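Local coordinates for protein farnesyl pyrophosphate synthetase (PDB 5H9D) that probably helps to build heptaprenyl diphosphate, a long isoprenoid chain, by magnesium-dependent prenyl transfer together with a second subunit, at residues A[25-30]-A[103-108]; A[32-37]-A[95-100]. All coordinates share one frame; numbering follows the deposited sequence.

Contact 1. Residues A[25-30]-A[103-108]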
# COMPACT_ATOMS: atom_id res chain seq x y z
N ASP A 25 -16.47 -12.71 -4.58
CA ASP A 25 -17.33 -11.95 -3.66
C ASP A 25 -17.76 -10.68 -4.36
O ASP A 25 -16.94 -9.85 -4.77
CB ASP A 25 -16.63 -11.58 -2.33
CG ASP A 25 -17.55 -10.75 -1.38
OD1 ASP A 25 -17.71 -9.52 -1.58
OD2 ASP A 25 -18.14 -11.34 -0.44
N SER A 26 -19.08 -10.55 -4.46
CA SER A 26 -19.75 -9.46 -5.13
C SER A 26 -19.39 -8.04 -4.67
O SER A 26 -19.05 -7.17 -5.47
CB SER A 26 -21.24 -9.73 -5.01
OG SER A 26 -22.02 -8.68 -5.55
N VAL A 27 -19.49 -7.78 -3.38
CA VAL A 27 -19.15 -6.45 -2.86
C VAL A 27 -17.73 -6.03 -3.17
O VAL A 27 -17.52 -4.92 -3.60
CB VAL A 27 -19.35 -6.35 -1.34
CG1 VAL A 27 -18.88 -4.97 -0.85
CG2 VAL A 27 -20.79 -6.52 -1.01
N LEU A 28 -16.75 -6.89 -2.94
CA LEU A 28 -15.37 -6.55 -3.24
C LEU A 28 -15.26 -6.14 -4.70
O LEU A 28 -14.45 -5.29 -5.02
CB LEU A 28 -14.43 -7.72 -2.98
CG LEU A 28 -13.57 -7.70 -1.72
CD1 LEU A 28 -14.22 -6.84 -0.63
CD2 LEU A 28 -13.36 -9.12 -1.24
N GLU A 29 -16.08 -6.73 -5.57
CA GLU A 29 -16.07 -6.39 -6.99
C GLU A 29 -16.67 -5.02 -7.28
O GLU A 29 -16.13 -4.25 -8.09
CB GLU A 29 -16.82 -7.44 -7.80
CG GLU A 29 -16.64 -7.25 -9.28
CD GLU A 29 -17.02 -8.48 -10.04
OE1 GLU A 29 -16.73 -9.58 -9.52
OE2 GLU A 29 -17.60 -8.35 -11.15
N GLN A 30 -17.79 -4.72 -6.64
CA GLN A 30 -18.44 -3.44 -6.81
C GLN A 30 -17.60 -2.32 -6.20
O GLN A 30 -17.53 -1.22 -6.76
CB GLN A 30 -19.78 -3.41 -6.10
CG GLN A 30 -20.85 -4.34 -6.58
CD GLN A 30 -22.10 -4.11 -5.75
OE1 GLN A 30 -22.76 -3.06 -5.88
NE2 GLN A 30 -22.40 -5.06 -4.86
N GLN A 103 -16.71 0.26 7.21
CA GLN A 103 -15.30 0.13 7.53
C GLN A 103 -14.73 -1.25 7.29
O GLN A 103 -13.60 -1.36 6.81
CB GLN A 103 -15.04 0.57 8.97
CG GLN A 103 -13.59 0.89 9.28
CD GLN A 103 -13.39 1.48 10.70
OE1 GLN A 103 -13.99 2.50 11.06
NE2 GLN A 103 -12.54 0.82 11.49
N THR A 104 -15.48 -2.30 7.61
CA THR A 104 -14.98 -3.67 7.42
C THR A 104 -14.74 -3.90 5.94
O THR A 104 -13.74 -4.47 5.54
CB THR A 104 -15.99 -4.77 7.89
OG1 THR A 104 -16.46 -4.49 9.22
CG2 THR A 104 -15.29 -6.11 7.88
N THR A 105 -15.70 -3.45 5.13
CA THR A 105 -15.60 -3.61 3.70
C THR A 105 -14.33 -2.99 3.10
O THR A 105 -13.60 -3.67 2.38
CB THR A 105 -16.84 -3.02 3.01
OG1 THR A 105 -18.00 -3.72 3.46
CG2 THR A 105 -16.75 -3.16 1.50
N ALA A 106 -14.08 -1.72 3.41
CA ALA A 106 -12.92 -0.99 2.90
C ALA A 106 -11.60 -1.63 3.29
O ALA A 106 -10.66 -1.66 2.51
CB ALA A 106 -12.94 0.46 3.39
N ILE A 107 -11.51 -2.12 4.50
CA ILE A 107 -10.29 -2.76 4.92
C ILE A 107 -10.11 -4.02 4.08
O ILE A 107 -9.02 -4.29 3.59
CB ILE A 107 -10.37 -3.07 6.43
CG1 ILE A 107 -10.17 -1.78 7.22
CG2 ILE A 107 -9.31 -4.07 6.84
CD1 ILE A 107 -10.35 -1.98 8.73
N LEU A 108 -11.19 -4.76 3.90
CA LEU A 108 -11.16 -5.98 3.14
C LEU A 108 -10.83 -5.71 1.69
O LEU A 108 -10.05 -6.48 1.07
CB LEU A 108 -12.50 -6.72 3.26
CG LEU A 108 -12.79 -7.48 4.56
CD1 LEU A 108 -14.16 -8.09 4.42
CD2 LEU A 108 -11.77 -8.60 4.84
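L28 and T105 bury the most surface here. CD1 of L28 is the atom that meets the second helix. CD1 of L28 lies 4.3 Å from CB of L108. The same CD1 of L28 is 4.4 Å from the backbone O of T105. L28 therefore meets the helix surface between T105 and L108, one turn apart. T105 also receives V27. CG1 of V27 lies 3.7 Å from CG2 of T105, and the two side chains cross at about a right angle. In T105 the methyl is anti to the backbone N (chi1 -61° for OG1), which brings CG2 to V27 and leaves OG1 for D102, its hydrogen-bond partner. The contact is apolar, with no hydrogen bond between the two segments. D25 is the N-cap of helix 26-38. Its OD1 accepts from N of L28 at 3.1 Å through the anti lone pair, with a nearly straight N-H...O angle of 170°. D25 OD2 is also bound by S110 of the neighbouring subunit, so the cap lies at a subunit interface. H113 of that subunit packs on both V27 and T105. The short helical segments cross at -74°, with axes 10.2 Å apart. The first turn of helix 26-38 packs across the start of helix 103-121. L28 also reaches T109 and F112 further along that helix, and A106 packs against helix 62-85.

Contact 2. Residues A[32-37]-A[95-100]; sequences SLHLLS and LTISKK. With PO4 (phosphate ion), chain H.
H34 makes the one hydrogen bond between the segments. Its NE2 donates to the backbone O of L95 at 2.9 Å. The bond is bent, with an N-H...O angle of 138°. The oxygen lies near the ring plane, and the donor lies in the carbonyl plane on a lone pair. CG of H34 is anti to the backbone N (chi1 176°), which carries the imidazole out from helix 26-38 to this carbonyl.

The second interaction is CH-pi. K100 runs over one face of the H34 ring, and its CD sits 3.6 Å from the ring centroid, 18° off the normal. The bond and the lysine together probably limit rotation of the ring.

Apolar packing comes from I97. Its CD1 meets the ring edge at CD2 of H34, 3.8 Å away.

The charged end of K100 turns to a phosphate ion, probably from the crystallisation liquor. NZ of K100 gives a weak hydrogen bond to O2 of the phosphate at 3.3 Å. CD1 of L95 lies 3.8 Å from phosphate O3.

R92 donates to the backbone O of L35, and T96 touches D83, which places the contact beside the aspartate-rich end of helix 62-85. D83 belongs to a DDxxD sequence that spans the C-terminal end of that helix. This motif is characteristic of the all-helical prenyl synthase fold, and in relatives its aspartates bind magnesium ions, which hold the allylic diphosphate.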
# COMPACT_ATOMS: atom_id res chain seq x y z
N SER A 32 -14.18 -2.24 -5.65
CA SER A 32 -13.01 -2.04 -6.49
C SER A 32 -13.38 -1.27 -7.77
O SER A 32 -12.68 -0.35 -8.17
CB SER A 32 -12.38 -3.38 -6.84
OG SER A 32 -11.92 -4.04 -5.67
N LEU A 33 -14.49 -1.66 -8.40
CA LEU A 33 -14.96 -1.01 -9.63
C LEU A 33 -15.46 0.42 -9.35
O LEU A 33 -15.26 1.34 -10.15
CB LEU A 33 -16.07 -1.82 -10.26
CG LEU A 33 -16.59 -1.21 -11.55
CD1 LEU A 33 -15.47 -1.11 -12.61
CD2 LEU A 33 -17.73 -2.04 -12.05
N HIS A 34 -16.10 0.61 -8.20
CA HIS A 34 -16.56 1.93 -7.83
C HIS A 34 -15.34 2.87 -7.86
O HIS A 34 -15.37 3.89 -8.54
CB HIS A 34 -17.15 1.91 -6.43
CG HIS A 34 -17.56 3.26 -5.93
ND1 HIS A 34 -18.37 4.11 -6.66
CD2 HIS A 34 -17.31 3.89 -4.76
CE1 HIS A 34 -18.60 5.20 -5.95
NE2 HIS A 34 -17.96 5.09 -4.79
N LEU A 35 -14.29 2.51 -7.12
CA LEU A 35 -13.05 3.29 -7.07
C LEU A 35 -12.36 3.38 -8.42
O LEU A 35 -11.97 4.45 -8.87
CB LEU A 35 -12.09 2.68 -6.07
CG LEU A 35 -10.72 3.33 -5.88
CD1 LEU A 35 -10.88 4.74 -5.29
CD2 LEU A 35 -9.87 2.48 -4.95
N LEU A 36 -12.19 2.24 -9.08
CA LEU A 36 -11.52 2.21 -10.37
C LEU A 36 -12.12 3.15 -11.43
O LEU A 36 -11.40 3.84 -12.14
CB LEU A 36 -11.51 0.78 -10.90
CG LEU A 36 -10.75 0.69 -12.21
CD1 LEU A 36 -9.29 0.88 -11.89
CD2 LEU A 36 -11.00 -0.63 -12.89
N SER A 37 -13.44 3.15 -11.51
CA SER A 37 -14.18 3.96 -12.48
C SER A 37 -14.48 5.41 -12.11
O SER A 37 -14.86 6.18 -12.98
CB SER A 37 -15.50 3.26 -12.79
OG SER A 37 -16.20 3.06 -11.57
N LEU A 95 -18.32 8.69 -3.13
CA LEU A 95 -18.15 8.20 -1.77
C LEU A 95 -16.99 7.22 -1.60
O LEU A 95 -16.78 6.31 -2.41
CB LEU A 95 -19.43 7.48 -1.33
CG LEU A 95 -20.72 8.25 -1.11
CD1 LEU A 95 -21.90 7.27 -1.06
CD2 LEU A 95 -20.58 9.08 0.19
N THR A 96 -16.25 7.37 -0.52
CA THR A 96 -15.14 6.46 -0.28
C THR A 96 -15.83 5.15 0.07
O THR A 96 -16.99 5.17 0.47
CB THR A 96 -14.24 6.99 0.86
OG1 THR A 96 -15.01 7.25 2.03
CG2 THR A 96 -13.59 8.27 0.43
N ILE A 97 -15.15 4.02 -0.09
CA ILE A 97 -15.77 2.74 0.19
C ILE A 97 -16.30 2.67 1.61
O ILE A 97 -17.43 2.26 1.85
CB ILE A 97 -14.80 1.55 -0.06
CG1 ILE A 97 -14.19 1.67 -1.45
CG2 ILE A 97 -15.53 0.21 0.04
CD1 ILE A 97 -15.19 1.73 -2.51
N SER A 98 -15.47 3.05 2.56
CA SER A 98 -15.88 3.05 3.97
C SER A 98 -17.23 3.75 4.17
O SER A 98 -17.96 3.41 5.07
CB SER A 98 -14.79 3.71 4.81
OG SER A 98 -13.88 4.40 3.93
N LYS A 99 -17.58 4.70 3.31
CA LYS A 99 -18.86 5.40 3.47
C LYS A 99 -20.00 4.87 2.63
O LYS A 99 -21.15 5.02 3.01
CB LYS A 99 -18.72 6.90 3.22
CG LYS A 99 -18.14 7.66 4.40
CD LYS A 99 -18.56 9.12 4.38
CE LYS A 99 -17.96 9.85 5.57
NZ LYS A 99 -18.16 9.03 6.80
N LYS A 100 -19.68 4.25 1.50
CA LYS A 100 -20.71 3.68 0.62
C LYS A 100 -21.16 2.35 1.19
O LYS A 100 -22.26 1.93 0.96
CB LYS A 100 -20.14 3.48 -0.77
CG LYS A 100 -21.15 3.50 -1.88
CD LYS A 100 -20.48 3.23 -3.21
CE LYS A 100 -21.40 3.59 -4.38
NZ LYS A 100 -22.83 3.23 -4.12
P PO4 H . -23.35 6.67 -5.36
O1 PO4 H . -23.40 6.00 -6.69
O2 PO4 H . -24.39 6.09 -4.48
O3 PO4 H . -22.01 6.46 -4.75
O4 PO4 H . -23.60 8.12 -5.53

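Overall arrangement
Contacts 1 and 2 share helix 26-38. Contact 1 uses its first turn, and contact 2 uses its later part. Along the chain the order is 25-30, 32-37, 95-100, 103-108, so the pairing of 32-37 with 95-100 falls within the span bounded by contact 1. Their centres are about 9 Å apart, on the same side of the chain's centre. Helices 97-100 and 103-121 follow each other, and they touch where CG2 of T105 meets CG2 of I97 at 3.9 Å. One helix is therefore held at two levels by consecutive elements. Contact 1 faces the partner subunit, whereas no other protein chain of the assembly touches the segments of contact 2.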